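Local coordinates for excinuclease ABC, subunit A. (Deinococcus radiodurans, PDB 2VF7), which binds DNA and ATP, has ATP-hydrolysing activity, carries zinc, and as a UvrA-family protein probably helps recognise damaged DNA for excision repair, at residues K32-A37 and A447-D452; L197-I202 and P226-Y231; E492-R497 and V796-W801. The protein carries 1 engineered substitution. All coordinates share one frame; numbering follows the deposited sequence.

Interaction 1: residues K32-A37 and A447-D452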
ATOM      1  N   LYS A  32     -26.494 -18.103  -3.063  1.00 54.21           N
ATOM      2  CA  LYS A  32     -25.308 -18.931  -3.279  1.00 54.44           C
ATOM      3  C   LYS A  32     -24.940 -18.920  -4.764  1.00 54.33           C
ATOM      4  O   LYS A  32     -25.818 -18.872  -5.628  1.00 53.85           O
ATOM      5  CB  LYS A  32     -25.538 -20.365  -2.793  1.00 54.11           C
ATOM      6  CG  LYS A  32     -26.221 -21.263  -3.805  1.00 54.93           C
ATOM      7  CD  LYS A  32     -26.606 -22.638  -3.232  1.00 54.95           C
ATOM      8  CE  LYS A  32     -27.281 -23.504  -4.314  1.00 54.67           C
ATOM      9  NZ  LYS A  32     -27.339 -24.945  -3.957  1.00 55.69           N
ATOM     10  N   VAL A  33     -23.639 -18.961  -5.049  1.00 54.28           N
ATOM     11  CA  VAL A  33     -23.140 -18.983  -6.435  1.00 53.89           C
ATOM     12  C   VAL A  33     -21.927 -19.907  -6.574  1.00 53.39           C
ATOM     13  O   VAL A  33     -21.020 -19.879  -5.728  1.00 52.99           O
ATOM     14  CB  VAL A  33     -22.811 -17.540  -6.993  1.00 53.33           C
ATOM     15  CG1 VAL A  33     -23.997 -16.654  -6.889  1.00 53.47           C
ATOM     16  CG2 VAL A  33     -21.672 -16.907  -6.253  1.00 53.65           C
ATOM     17  N   PRO A  34     -21.898 -20.714  -7.653  1.00 53.48           N
ATOM     18  CA  PRO A  34     -20.790 -21.645  -7.851  1.00 53.25           C
ATOM     19  C   PRO A  34     -19.467 -20.932  -8.107  1.00 53.69           C
ATOM     20  O   PRO A  34     -19.433 -19.853  -8.711  1.00 53.60           O
ATOM     21  CB  PRO A  34     -21.230 -22.465  -9.067  1.00 53.07           C
ATOM     22  CG  PRO A  34     -22.213 -21.647  -9.765  1.00 52.71           C
ATOM     23  CD  PRO A  34     -22.890 -20.807  -8.739  1.00 53.35           C
ATOM     24  N   ARG A  35     -18.384 -21.512  -7.617  1.00 53.85           N
ATOM     25  CA  ARG A  35     -17.070 -21.003  -7.957  1.00 54.80           C
ATOM     26  C   ARG A  35     -16.626 -21.871  -9.123  1.00 54.44           C
ATOM     27  O   ARG A  35     -17.258 -22.906  -9.376  1.00 55.05           O
ATOM     28  CB  ARG A  35     -16.119 -20.976  -6.728  1.00 54.35           C
ATOM     29  CG  ARG A  35     -15.273 -22.214  -6.492  1.00 56.80           C
ATOM     30  CD  ARG A  35     -14.272 -22.041  -5.303  1.00 55.31           C
ATOM     31  NE  ARG A  35     -14.967 -21.608  -4.094  1.00 53.23           N
ATOM     32  CZ  ARG A  35     -15.628 -22.418  -3.274  1.00 51.14           C
ATOM     33  NH1 ARG A  35     -15.671 -23.715  -3.505  1.00 50.80           N
ATOM     34  NH2 ARG A  35     -16.253 -21.922  -2.217  1.00 50.92           N
ATOM     35  N   ASP A  36     -15.619 -21.422  -9.875  1.00 54.37           N
ATOM     36  CA  ASP A  36     -15.113 -22.127 -11.089  1.00 53.87           C
ATOM     37  C   ASP A  36     -16.133 -22.175 -12.220  1.00 53.71           C
ATOM     38  O   ASP A  36     -16.173 -23.116 -13.017  1.00 53.62           O
ATOM     39  CB  ASP A  36     -14.582 -23.539 -10.770  1.00 53.99           C
ATOM     40  CG  ASP A  36     -13.551 -23.550  -9.626  1.00 54.51           C
ATOM     41  OD1 ASP A  36     -12.463 -22.957  -9.769  1.00 55.76           O
ATOM     42  OD2 ASP A  36     -13.827 -24.172  -8.579  1.00 55.66           O
ATOM     43  N   ALA A  37     -16.938 -21.125 -12.312  1.00 53.52           N
ATOM     44  CA  ALA A  37     -17.964 -21.050 -13.335  1.00 53.04           C
ATOM     45  C   ALA A  37     -18.127 -19.610 -13.815  1.00 52.82           C
ATOM     46  O   ALA A  37     -17.676 -18.682 -13.132  1.00 53.53           O
ATOM     47  CB  ALA A  37     -19.283 -21.611 -12.798  1.00 52.72           C
ATOM     48  N   ALA A 447     -24.086 -18.600 -20.007  1.00 56.96           N
ATOM     49  CA  ALA A 447     -23.553 -18.655 -18.664  1.00 56.02           C
ATOM     50  C   ALA A 447     -23.874 -19.974 -17.948  1.00 55.51           C
ATOM     51  O   ALA A 447     -24.921 -20.571 -18.186  1.00 55.41           O
ATOM     52  CB  ALA A 447     -24.072 -17.464 -17.857  1.00 55.84           C
ATOM     53  N   ASP A 448     -22.964 -20.403 -17.068  1.00 54.52           N
ATOM     54  CA  ASP A 448     -23.127 -21.619 -16.277  1.00 53.67           C
ATOM     55  C   ASP A 448     -24.243 -21.425 -15.241  1.00 53.48           C
ATOM     56  O   ASP A 448     -25.028 -22.335 -14.979  1.00 53.73           O
ATOM     57  CB  ASP A 448     -21.808 -21.990 -15.576  1.00 53.41           C
ATOM     58  CG  ASP A 448     -20.685 -22.386 -16.562  1.00 53.19           C
ATOM     59  OD1 ASP A 448     -19.532 -21.904 -16.420  1.00 51.83           O
ATOM     60  OD2 ASP A 448     -20.945 -23.194 -17.465  1.00 51.28           O
ATOM     61  N   TRP A 449     -24.307 -20.227 -14.669  1.00 52.58           N
ATOM     62  CA  TRP A 449     -25.234 -19.903 -13.591  1.00 51.77           C
ATOM     63  C   TRP A 449     -25.644 -18.431 -13.745  1.00 52.24           C
ATOM     64  O   TRP A 449     -24.897 -17.616 -14.315  1.00 51.70           O
ATOM     65  CB  TRP A 449     -24.509 -20.121 -12.262  1.00 50.59           C
ATOM     66  CG  TRP A 449     -25.305 -20.060 -10.970  1.00 48.73           C
ATOM     67  CD1 TRP A 449     -25.509 -18.961 -10.192  1.00 48.70           C
ATOM     68  CD2 TRP A 449     -25.896 -21.164 -10.260  1.00 47.20           C
ATOM     69  NE1 TRP A 449     -26.224 -19.293  -9.070  1.00 47.78           N
ATOM     70  CE2 TRP A 449     -26.464 -20.643  -9.079  1.00 46.84           C
ATOM     71  CE3 TRP A 449     -26.016 -22.535 -10.519  1.00 47.05           C
ATOM     72  CZ2 TRP A 449     -27.154 -21.435  -8.167  1.00 47.20           C
ATOM     73  CZ3 TRP A 449     -26.706 -23.325  -9.613  1.00 48.52           C
ATOM     74  CH2 TRP A 449     -27.273 -22.769  -8.450  1.00 48.60           C
ATOM     75  N   LEU A 450     -26.832 -18.087 -13.250  1.00 52.70           N
ATOM     76  CA  LEU A 450     -27.235 -16.691 -13.260  1.00 53.23           C
ATOM     77  C   LEU A 450     -27.988 -16.240 -12.020  1.00 53.21           C
ATOM     78  O   LEU A 450     -28.765 -16.982 -11.455  1.00 53.36           O
ATOM     79  CB  LEU A 450     -27.973 -16.349 -14.564  1.00 53.30           C
ATOM     80  CG  LEU A 450     -29.477 -16.264 -14.687  1.00 54.00           C
ATOM     81  CD1 LEU A 450     -30.019 -14.997 -14.019  1.00 55.73           C
ATOM     82  CD2 LEU A 450     -29.810 -16.272 -16.167  1.00 53.38           C
ATOM     83  N   VAL A 451     -27.721 -15.012 -11.597  1.00 53.78           N
ATOM     84  CA  VAL A 451     -28.409 -14.390 -10.466  1.00 53.75           C
ATOM     85  C   VAL A 451     -29.239 -13.187 -10.946  1.00 54.14           C
ATOM     86  O   VAL A 451     -28.674 -12.151 -11.326  1.00 53.60           O
ATOM     87  CB  VAL A 451     -27.408 -13.914  -9.396  1.00 53.62           C
ATOM     88  CG1 VAL A 451     -28.135 -13.539  -8.122  1.00 52.63           C
ATOM     89  CG2 VAL A 451     -26.322 -14.983  -9.126  1.00 53.24           C
ATOM     90  N   ASP A 452     -30.567 -13.333 -10.926  1.00 54.39           N
ATOM     91  CA  ASP A 452     -31.474 -12.258 -11.365  1.00 54.73           C
ATOM     92  C   ASP A 452     -31.994 -11.481 -10.167  1.00 54.91           C
ATOM     93  O   ASP A 452     -32.621 -12.043  -9.258  1.00 54.86           O
ATOM     94  CB  ASP A 452     -32.641 -12.793 -12.223  1.00 54.42           C
ATOM     95  CG  ASP A 452     -33.260 -11.714 -13.121  1.00 54.61           C
ATOM     96  OD1 ASP A 452     -34.503 -11.515 -13.067  1.00 53.54           O
ATOM     97  OD2 ASP A 452     -32.511 -11.067 -13.897  1.00 52.91           O
TER

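Interaction 2: residues L197-I202 and P226-Y231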
ATOM      1  N   LEU A 197      10.263  41.021  -1.809  1.00 50.63           N
ATOM      2  CA  LEU A 197      10.865  42.144  -2.535  1.00 50.66           C
ATOM      3  C   LEU A 197      10.878  43.485  -1.804  1.00 51.56           C
ATOM      4  O   LEU A 197      11.823  44.243  -1.992  1.00 52.70           O
ATOM      5  CB  LEU A 197      10.251  42.325  -3.941  1.00 50.34           C
ATOM      6  CG  LEU A 197      10.300  41.170  -4.962  1.00 49.07           C
ATOM      7  CD1 LEU A 197       9.764  41.596  -6.326  1.00 47.34           C
ATOM      8  CD2 LEU A 197      11.719  40.610  -5.083  1.00 46.53           C
ATOM      9  N   VAL A 198       9.867  43.805  -0.983  1.00 52.26           N
ATOM     10  CA  VAL A 198       9.888  45.100  -0.263  1.00 52.60           C
ATOM     11  C   VAL A 198      10.924  45.106   0.857  1.00 53.76           C
ATOM     12  O   VAL A 198      11.556  46.154   1.102  1.00 55.20           O
ATOM     13  CB  VAL A 198       8.482  45.623   0.248  1.00 52.78           C
ATOM     14  CG1 VAL A 198       7.372  45.340  -0.777  1.00 50.98           C
ATOM     15  CG2 VAL A 198       8.123  45.034   1.556  1.00 53.24           C
ATOM     16  N   THR A 199      11.133  43.947   1.501  1.00 53.39           N
ATOM     17  CA  THR A 199      12.217  43.760   2.493  1.00 53.32           C
ATOM     18  C   THR A 199      13.577  43.969   1.813  1.00 53.67           C
ATOM     19  O   THR A 199      14.486  44.598   2.351  1.00 53.91           O
ATOM     20  CB  THR A 199      12.131  42.330   3.163  1.00 53.48           C
ATOM     21  OG1 THR A 199      11.031  42.297   4.065  1.00 53.25           O
ATOM     22  CG2 THR A 199      13.379  41.966   3.930  1.00 51.96           C
ATOM     23  N   LEU A 200      13.708  43.435   0.610  1.00 54.02           N
ATOM     24  CA  LEU A 200      14.945  43.564  -0.132  1.00 53.67           C
ATOM     25  C   LEU A 200      15.160  44.964  -0.709  1.00 53.68           C
ATOM     26  O   LEU A 200      16.214  45.218  -1.272  1.00 54.70           O
ATOM     27  CB  LEU A 200      15.002  42.538  -1.262  1.00 53.26           C
ATOM     28  CG  LEU A 200      15.220  41.074  -0.921  1.00 52.21           C
ATOM     29  CD1 LEU A 200      15.233  40.308  -2.223  1.00 50.30           C
ATOM     30  CD2 LEU A 200      16.538  40.903  -0.161  1.00 51.59           C
ATOM     31  N   GLY A 201      14.176  45.853  -0.581  1.00 54.06           N
ATOM     32  CA  GLY A 201      14.329  47.271  -0.957  1.00 53.78           C
ATOM     33  C   GLY A 201      14.083  47.557  -2.432  1.00 54.55           C
ATOM     34  O   GLY A 201      14.547  48.580  -2.978  1.00 54.11           O
ATOM     35  N   ILE A 202      13.358  46.645  -3.084  1.00 54.79           N
ATOM     36  CA  ILE A 202      12.924  46.830  -4.470  1.00 54.10           C
ATOM     37  C   ILE A 202      11.570  47.521  -4.451  1.00 54.54           C
ATOM     38  O   ILE A 202      10.783  47.296  -3.538  1.00 54.89           O
ATOM     39  CB  ILE A 202      12.875  45.466  -5.222  1.00 53.67           C
ATOM     40  CG1 ILE A 202      14.311  44.973  -5.458  1.00 52.66           C
ATOM     41  CG2 ILE A 202      12.066  45.568  -6.556  1.00 52.45           C
ATOM     42  CD1 ILE A 202      14.438  43.493  -5.648  1.00 53.32           C
ATOM     43  N   PRO A 226      17.247  33.807  -1.478  1.00 50.96           N
ATOM     44  CA  PRO A 226      17.541  34.381  -0.163  1.00 50.80           C
ATOM     45  C   PRO A 226      16.373  34.241   0.820  1.00 50.71           C
ATOM     46  O   PRO A 226      15.206  34.198   0.405  1.00 50.66           O
ATOM     47  CB  PRO A 226      17.827  35.853  -0.483  1.00 50.49           C
ATOM     48  CG  PRO A 226      17.088  36.110  -1.705  1.00 50.49           C
ATOM     49  CD  PRO A 226      17.263  34.857  -2.513  1.00 51.02           C
ATOM     50  N   VAL A 227      16.718  34.145   2.103  1.00 51.52           N
ATOM     51  CA  VAL A 227      15.781  33.962   3.215  1.00 51.87           C
ATOM     52  C   VAL A 227      15.799  35.226   4.060  1.00 52.19           C
ATOM     53  O   VAL A 227      16.824  35.542   4.663  1.00 52.70           O
ATOM     54  CB  VAL A 227      16.186  32.764   4.105  1.00 51.64           C
ATOM     55  CG1 VAL A 227      15.319  32.696   5.358  1.00 52.63           C
ATOM     56  CG2 VAL A 227      16.060  31.466   3.340  1.00 51.70           C
ATOM     57  N   VAL A 228      14.664  35.936   4.111  1.00 52.43           N
ATOM     58  CA  VAL A 228      14.592  37.297   4.690  1.00 52.20           C
ATOM     59  C   VAL A 228      13.371  37.518   5.589  1.00 52.06           C
ATOM     60  O   VAL A 228      12.318  36.921   5.348  1.00 52.88           O
ATOM     61  CB  VAL A 228      14.619  38.413   3.572  1.00 52.46           C
ATOM     62  CG1 VAL A 228      15.803  38.214   2.637  1.00 52.08           C
ATOM     63  CG2 VAL A 228      13.316  38.454   2.774  1.00 52.46           C
ATOM     64  N   PRO A 229      13.493  38.394   6.607  1.00 51.34           N
ATOM     65  CA  PRO A 229      12.385  38.672   7.525  1.00 51.10           C
ATOM     66  C   PRO A 229      11.226  39.325   6.815  1.00 51.11           C
ATOM     67  O   PRO A 229      11.435  40.270   6.052  1.00 51.25           O
ATOM     68  CB  PRO A 229      12.995  39.683   8.497  1.00 51.37           C
ATOM     69  CG  PRO A 229      14.136  40.320   7.732  1.00 49.90           C
ATOM     70  CD  PRO A 229      14.688  39.192   6.952  1.00 51.43           C
ATOM     71  N   VAL A 230      10.006  38.836   7.018  1.00 51.26           N
ATOM     72  CA  VAL A 230       8.895  39.524   6.350  1.00 51.09           C
ATOM     73  C   VAL A 230       7.841  40.147   7.239  1.00 51.18           C
ATOM     74  O   VAL A 230       7.553  39.642   8.307  1.00 51.25           O
ATOM     75  CB  VAL A 230       8.439  38.918   4.935  1.00 51.58           C
ATOM     76  CG1 VAL A 230       8.968  37.504   4.673  1.00 49.16           C
ATOM     77  CG2 VAL A 230       6.894  39.013   4.700  1.00 50.94           C
ATOM     78  N   TYR A 231       7.338  41.305   6.824  1.00 52.30           N
ATOM     79  CA  TYR A 231       6.424  42.130   7.615  1.00 52.50           C
ATOM     80  C   TYR A 231       5.189  42.453   6.774  1.00 53.05           C
ATOM     81  O   TYR A 231       5.167  43.472   6.064  1.00 52.53           O
ATOM     82  CB  TYR A 231       7.106  43.442   8.025  1.00 52.59           C
ATOM     83  CG  TYR A 231       8.431  43.303   8.750  1.00 51.68           C
ATOM     84  CD1 TYR A 231       8.473  43.215  10.136  1.00 52.59           C
ATOM     85  CD2 TYR A 231       9.639  43.288   8.058  1.00 50.97           C
ATOM     86  CE1 TYR A 231       9.686  43.088  10.824  1.00 51.64           C
ATOM     87  CE2 TYR A 231      10.860  43.159   8.742  1.00 50.61           C
ATOM     88  CZ  TYR A 231      10.865  43.064  10.123  1.00 51.49           C
ATOM     89  OH  TYR A 231      12.046  42.967  10.833  1.00 53.12           O
TER
HETATM   90  O   HOH W   1       8.343  42.374   3.981  1.00 30.42           O

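Interaction 3: residues E492-R497 and V796-W801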
ATOM      1  N   GLU A 492     -43.746  -3.748 -30.902  1.00 77.09           N
ATOM      2  CA  GLU A 492     -44.027  -4.067 -32.304  1.00 76.77           C
ATOM      3  C   GLU A 492     -43.433  -3.032 -33.272  1.00 76.02           C
ATOM      4  O   GLU A 492     -43.155  -1.905 -32.862  1.00 76.08           O
ATOM      5  CB  GLU A 492     -45.529  -4.314 -32.524  1.00 77.13           C
ATOM      6  CG  GLU A 492     -46.022  -5.706 -32.040  1.00 78.36           C
ATOM      7  CD  GLU A 492     -45.499  -6.893 -32.883  1.00 79.79           C
ATOM      8  OE1 GLU A 492     -44.284  -7.204 -32.826  1.00 79.86           O
ATOM      9  OE2 GLU A 492     -46.318  -7.534 -33.585  1.00 80.31           O
ATOM     10  N   PRO A 493     -43.215  -3.426 -34.550  1.00 75.26           N
ATOM     11  CA  PRO A 493     -42.334  -2.723 -35.504  1.00 74.56           C
ATOM     12  C   PRO A 493     -42.441  -1.190 -35.592  1.00 73.85           C
ATOM     13  O   PRO A 493     -43.420  -0.591 -35.137  1.00 73.64           O
ATOM     14  CB  PRO A 493     -42.699  -3.363 -36.845  1.00 74.58           C
ATOM     15  CG  PRO A 493     -43.113  -4.728 -36.485  1.00 75.01           C
ATOM     16  CD  PRO A 493     -43.821  -4.621 -35.169  1.00 75.05           C
ATOM     17  N   HIS A 494     -41.413  -0.584 -36.187  1.00 72.95           N
ATOM     18  CA  HIS A 494     -41.312   0.866 -36.340  1.00 72.05           C
ATOM     19  C   HIS A 494     -41.231   1.273 -37.818  1.00 70.99           C
ATOM     20  O   HIS A 494     -40.320   0.835 -38.533  1.00 71.12           O
ATOM     21  CB  HIS A 494     -40.086   1.388 -35.575  1.00 72.26           C
ATOM     22  CG  HIS A 494     -39.745   2.813 -35.881  1.00 72.80           C
ATOM     23  ND1 HIS A 494     -40.359   3.877 -35.252  1.00 73.25           N
ATOM     24  CD2 HIS A 494     -38.863   3.350 -36.757  1.00 72.78           C
ATOM     25  CE1 HIS A 494     -39.866   5.008 -35.726  1.00 73.20           C
ATOM     26  NE2 HIS A 494     -38.957   4.716 -36.640  1.00 72.98           N
ATOM     27  N   THR A 495     -42.177   2.107 -38.266  1.00 69.34           N
ATOM     28  CA  THR A 495     -42.171   2.622 -39.641  1.00 67.78           C
ATOM     29  C   THR A 495     -41.208   3.812 -39.755  1.00 66.70           C
ATOM     30  O   THR A 495     -41.326   4.780 -38.996  1.00 66.64           O
ATOM     31  CB  THR A 495     -43.596   3.033 -40.132  1.00 67.95           C
ATOM     32  OG1 THR A 495     -44.555   2.054 -39.719  1.00 67.95           O
ATOM     33  CG2 THR A 495     -43.645   3.166 -41.662  1.00 67.05           C
ATOM     34  N   PRO A 496     -40.239   3.735 -40.690  1.00 65.55           N
ATOM     35  CA  PRO A 496     -39.274   4.818 -40.863  1.00 64.88           C
ATOM     36  C   PRO A 496     -39.923   6.135 -41.288  1.00 64.30           C
ATOM     37  O   PRO A 496     -40.759   6.168 -42.196  1.00 63.76           O
ATOM     38  CB  PRO A 496     -38.351   4.295 -41.973  1.00 64.74           C
ATOM     39  CG  PRO A 496     -38.538   2.836 -41.973  1.00 64.94           C
ATOM     40  CD  PRO A 496     -39.969   2.626 -41.617  1.00 65.46           C
ATOM     41  N   ARG A 497     -39.535   7.206 -40.610  1.00 63.59           N
ATOM     42  CA  ARG A 497     -40.009   8.537 -40.938  1.00 63.02           C
ATOM     43  C   ARG A 497     -39.173   9.132 -42.061  1.00 62.34           C
ATOM     44  O   ARG A 497     -37.980   8.851 -42.171  1.00 62.25           O
ATOM     45  CB  ARG A 497     -39.940   9.435 -39.711  1.00 63.31           C
ATOM     46  CG  ARG A 497     -40.779   8.971 -38.544  1.00 63.99           C
ATOM     47  CD  ARG A 497     -40.597   9.943 -37.405  1.00 67.36           C
ATOM     48  NE  ARG A 497     -41.308   9.522 -36.204  1.00 70.15           N
ATOM     49  CZ  ARG A 497     -40.789   8.758 -35.246  1.00 70.53           C
ATOM     50  NH1 ARG A 497     -39.536   8.312 -35.324  1.00 70.65           N
ATOM     51  NH2 ARG A 497     -41.538   8.437 -34.205  1.00 71.47           N
ATOM     52  N   VAL A 796     -31.130  -0.266 -33.149  1.00 55.84           N
ATOM     53  CA  VAL A 796     -30.903  -0.053 -34.582  1.00 54.89           C
ATOM     54  C   VAL A 796     -32.133  -0.447 -35.417  1.00 54.22           C
ATOM     55  O   VAL A 796     -32.380   0.112 -36.475  1.00 54.32           O
ATOM     56  CB  VAL A 796     -29.621  -0.797 -35.039  1.00 54.73           C
ATOM     57  CG1 VAL A 796     -29.372  -0.658 -36.549  1.00 55.07           C
ATOM     58  CG2 VAL A 796     -28.432  -0.268 -34.272  1.00 54.55           C
ATOM     59  N   ALA A 797     -32.908  -1.392 -34.902  1.00 53.68           N
ATOM     60  CA  ALA A 797     -34.113  -1.880 -35.538  1.00 52.95           C
ATOM     61  C   ALA A 797     -35.294  -0.892 -35.461  1.00 52.87           C
ATOM     62  O   ALA A 797     -36.268  -1.028 -36.200  1.00 52.93           O
ATOM     63  CB  ALA A 797     -34.494  -3.223 -34.939  1.00 52.51           C
ATOM     64  N   ALA A 798     -35.219   0.087 -34.564  1.00 52.99           N
ATOM     65  CA  ALA A 798     -36.265   1.114 -34.472  1.00 52.56           C
ATOM     66  C   ALA A 798     -35.801   2.513 -34.902  1.00 52.57           C
ATOM     67  O   ALA A 798     -36.493   3.504 -34.664  1.00 53.19           O
ATOM     68  CB  ALA A 798     -36.862   1.144 -33.083  1.00 52.51           C
ATOM     69  N   SER A 799     -34.643   2.593 -35.557  1.00 52.19           N
ATOM     70  CA  SER A 799     -34.201   3.831 -36.203  1.00 51.67           C
ATOM     71  C   SER A 799     -35.058   4.122 -37.426  1.00 51.06           C
ATOM     72  O   SER A 799     -35.909   3.307 -37.790  1.00 51.58           O
ATOM     73  CB  SER A 799     -32.747   3.703 -36.622  1.00 51.56           C
ATOM     74  OG  SER A 799     -31.959   3.436 -35.483  1.00 53.72           O
ATOM     75  N   ASP A 800     -34.837   5.285 -38.047  1.00 50.11           N
ATOM     76  CA  ASP A 800     -35.453   5.640 -39.344  1.00 48.95           C
ATOM     77  C   ASP A 800     -34.478   5.477 -40.517  1.00 48.22           C
ATOM     78  O   ASP A 800     -34.904   5.316 -41.666  1.00 48.07           O
ATOM     79  CB  ASP A 800     -35.975   7.075 -39.318  1.00 48.47           C
ATOM     80  CG  ASP A 800     -36.985   7.313 -38.216  1.00 48.78           C
ATOM     81  OD1 ASP A 800     -38.079   6.721 -38.307  1.00 50.53           O
ATOM     82  OD2 ASP A 800     -36.702   8.084 -37.266  1.00 46.20           O
ATOM     83  N   TRP A 801     -33.179   5.539 -40.208  1.00 47.57           N
ATOM     84  CA  TRP A 801     -32.078   5.387 -41.169  1.00 47.11           C
ATOM     85  C   TRP A 801     -30.881   4.694 -40.483  1.00 47.65           C
ATOM     86  O   TRP A 801     -30.827   4.652 -39.249  1.00 47.73           O
ATOM     87  CB  TRP A 801     -31.677   6.760 -41.707  1.00 46.29           C
ATOM     88  CG  TRP A 801     -30.818   6.734 -42.938  1.00 44.96           C
ATOM     89  CD1 TRP A 801     -29.464   6.882 -42.984  1.00 43.11           C
ATOM     90  CD2 TRP A 801     -31.250   6.558 -44.298  1.00 45.00           C
ATOM     91  NE1 TRP A 801     -29.020   6.809 -44.267  1.00 43.94           N
ATOM     92  CE2 TRP A 801     -30.092   6.614 -45.107  1.00 45.36           C
ATOM     93  CE3 TRP A 801     -32.500   6.366 -44.913  1.00 44.82           C
ATOM     94  CZ2 TRP A 801     -30.142   6.472 -46.508  1.00 44.77           C
ATOM     95  CZ3 TRP A 801     -32.551   6.232 -46.308  1.00 44.14           C
ATOM     96  CH2 TRP A 801     -31.378   6.276 -47.084  1.00 44.46           C
TER

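Interaction 1: residues K32-A37 and A447-D452
Trp449 holds CG opposite its backbone N (chi1 -171°), which carries the indole from strand 449-453 across to Pro34, and chi2 near a right angle turns the flat of the ring to the proline. Pro34 CD sits over the five-membered ring, 3.3 Å from its centroid and 9° off the normal, a CH-pi contact. Proline suits this place because its CD, bonded to the backbone N, carries polarised hydrogens. The neighbouring CG of Pro34 rests 3.7 Å from Trp449 CB, so the proline also covers the root of the indole. Val33 places CG1 beside its own backbone N, where it meets Val451 CG2 at 3.6 Å, the two branched side chains crossing at about a right angle. In the turn that leads from strand 29-34 to strand 38-42, the small Ala37 CB packs 3.6 Å from Asp448 OD1. That carboxylate oxygen takes the N-H of Leu38 and pairs with Lys428.

Strand 29-34 is an outer strand of the three-stranded antiparallel sheet, whereas strand 449-453 belongs to the mixed sheet, beside strand 38-42, which leads into the Walker A loop of the first ADP site. The short pieces 32-34 and 449-452 run nearly antiparallel, at 153°, with axes 7.9 Å apart, and it is mainly side chains that join the two sheets, consistent with the paired β-sheets of an ABC-type ATPase. The side chain of Val451 is about 8 Å from that of Lys49, which binds the ADP.

Neighbours satisfy the polar atoms: Ser467 OG bonds both the backbone Lys32 O and Trp449 NE1, while Phe15 meets the Trp449 ring edge to face. Between the segments themselves the chemistry is mostly dispersion and CH-pi attraction, which implies that cohesion here depends on close fit around the indole.

Interaction 2: residues L197-I202 and P226-Y231
Thr199 and Pro229 supply the direct hydrogen bond of this contact: Thr199 OG1 donates to Pro229 O at 2.9 Å and meets the carbonyl nearly end-on, the C=O...donor angle being 161°. A chi1 of -73° sets OG1 beside the backbone N of Thr199 and aims the hydroxyl at the strand. The same hydroxyl also accepts. A water donates to Thr199 OG1 at 2.7 Å and accepts from Tyr231 N at 3.2 Å, so a second backbone group of the strand is tied to the helix through solvent. A valine here would keep the branched shape but is likely to leave the Pro229 carbonyl without its donor and the bridging water without its acceptor.

The last turn of helix 187-199 packs here against strand 227-230, within the UvrA DNA-binding domain. The strand pairs with strand 251-254 through the backbones of Val228 and Val230, whereas the carbonyl of Pro229 is taken by the helix side chain; proline has no N-H to satisfy there. The helix closes in a Schellman motif, with Ile202 N bonded to Leu197 O at 3.1 Å and a weaker bond from Gly201 N to Val198 O. Gly201 has a phi of 85°, readily adopted by a residue without a side chain.

Apolar packing lies next to these polar links. The methyl CG2 of Thr199 reaches Val228 CG2 at 3.7 Å, the two branched side chains lying alongside, pointing opposite ways. Leu200 leaves the backbone to one side, but its length lets CD2 come within 3.9 Å of Val228 CG1, roughly at right angles, and it also touches Trp218 of helix 213-221. Tyr231 offers its ring edge to Thr199 OG1, while its own hydroxyl bonds Met247 O.

Interaction 3: residues E492-R497 and V796-W801
Two irregular backbones draw together from His494 and Ala798, whose CA atoms are 5.4 Å apart, to Pro496 and Asp800, with CA atoms at 4.2 Å, along and just beyond a type I turn from Val796 to Ser799. Asp800 OD1 is gripped twice: by His494 NE2 at 2.8 Å (159° at the hydrogen) and by Arg497 N, also at 2.8 Å (167°). The donors come from opposite faces of the carboxylate, which should limit its rotation. With CG opposite the backbone N, the imidazole presents NE2 to Asp800 in its ring plane and lies beneath Ala798 O, 3.2 Å above one face; histidine suits the place as a flat donor. The extended Arg497 chain crosses the carboxylate at a slant and adds a salt bridge whose hydrogen bond, NH1 to Asp800 OD2 at 3.4 Å, is weak, the two planes standing 75° apart. A short acidic side chain suits this buried spot, since several donors probably share its charge. Asp800 OD2 also accepts from Met525 N at the start of strand 525-529, and Arg497 lies against Val777 and Asp781 of helix 766-781, so the loop before strand 502-510 is fastened to the lead-in of strand 801-805.

How the interactions relate
From the N terminus, strand 29-34 comes first, and interaction 1 closes only when strand 449-453 arrives, enclosing 409 residues. Interaction 2 is nested within that span as a small loop of 23 residues, joining a helix end to a strand of the DNA-binding domain about 62 Å away between nearest atoms. Interaction 3 follows in series, closing 298 residues; it ties the loop before strand 502-510 to the lead-in of strand 801-805, the counterpart of strand 449-453 in interaction 1. Each of these two strands lies beside the one leading to a Walker A loop, in the two mixed six-stranded sheets. Interactions 1 and 3 are about 22 Å apart at their nearest atoms. None of the three touches another.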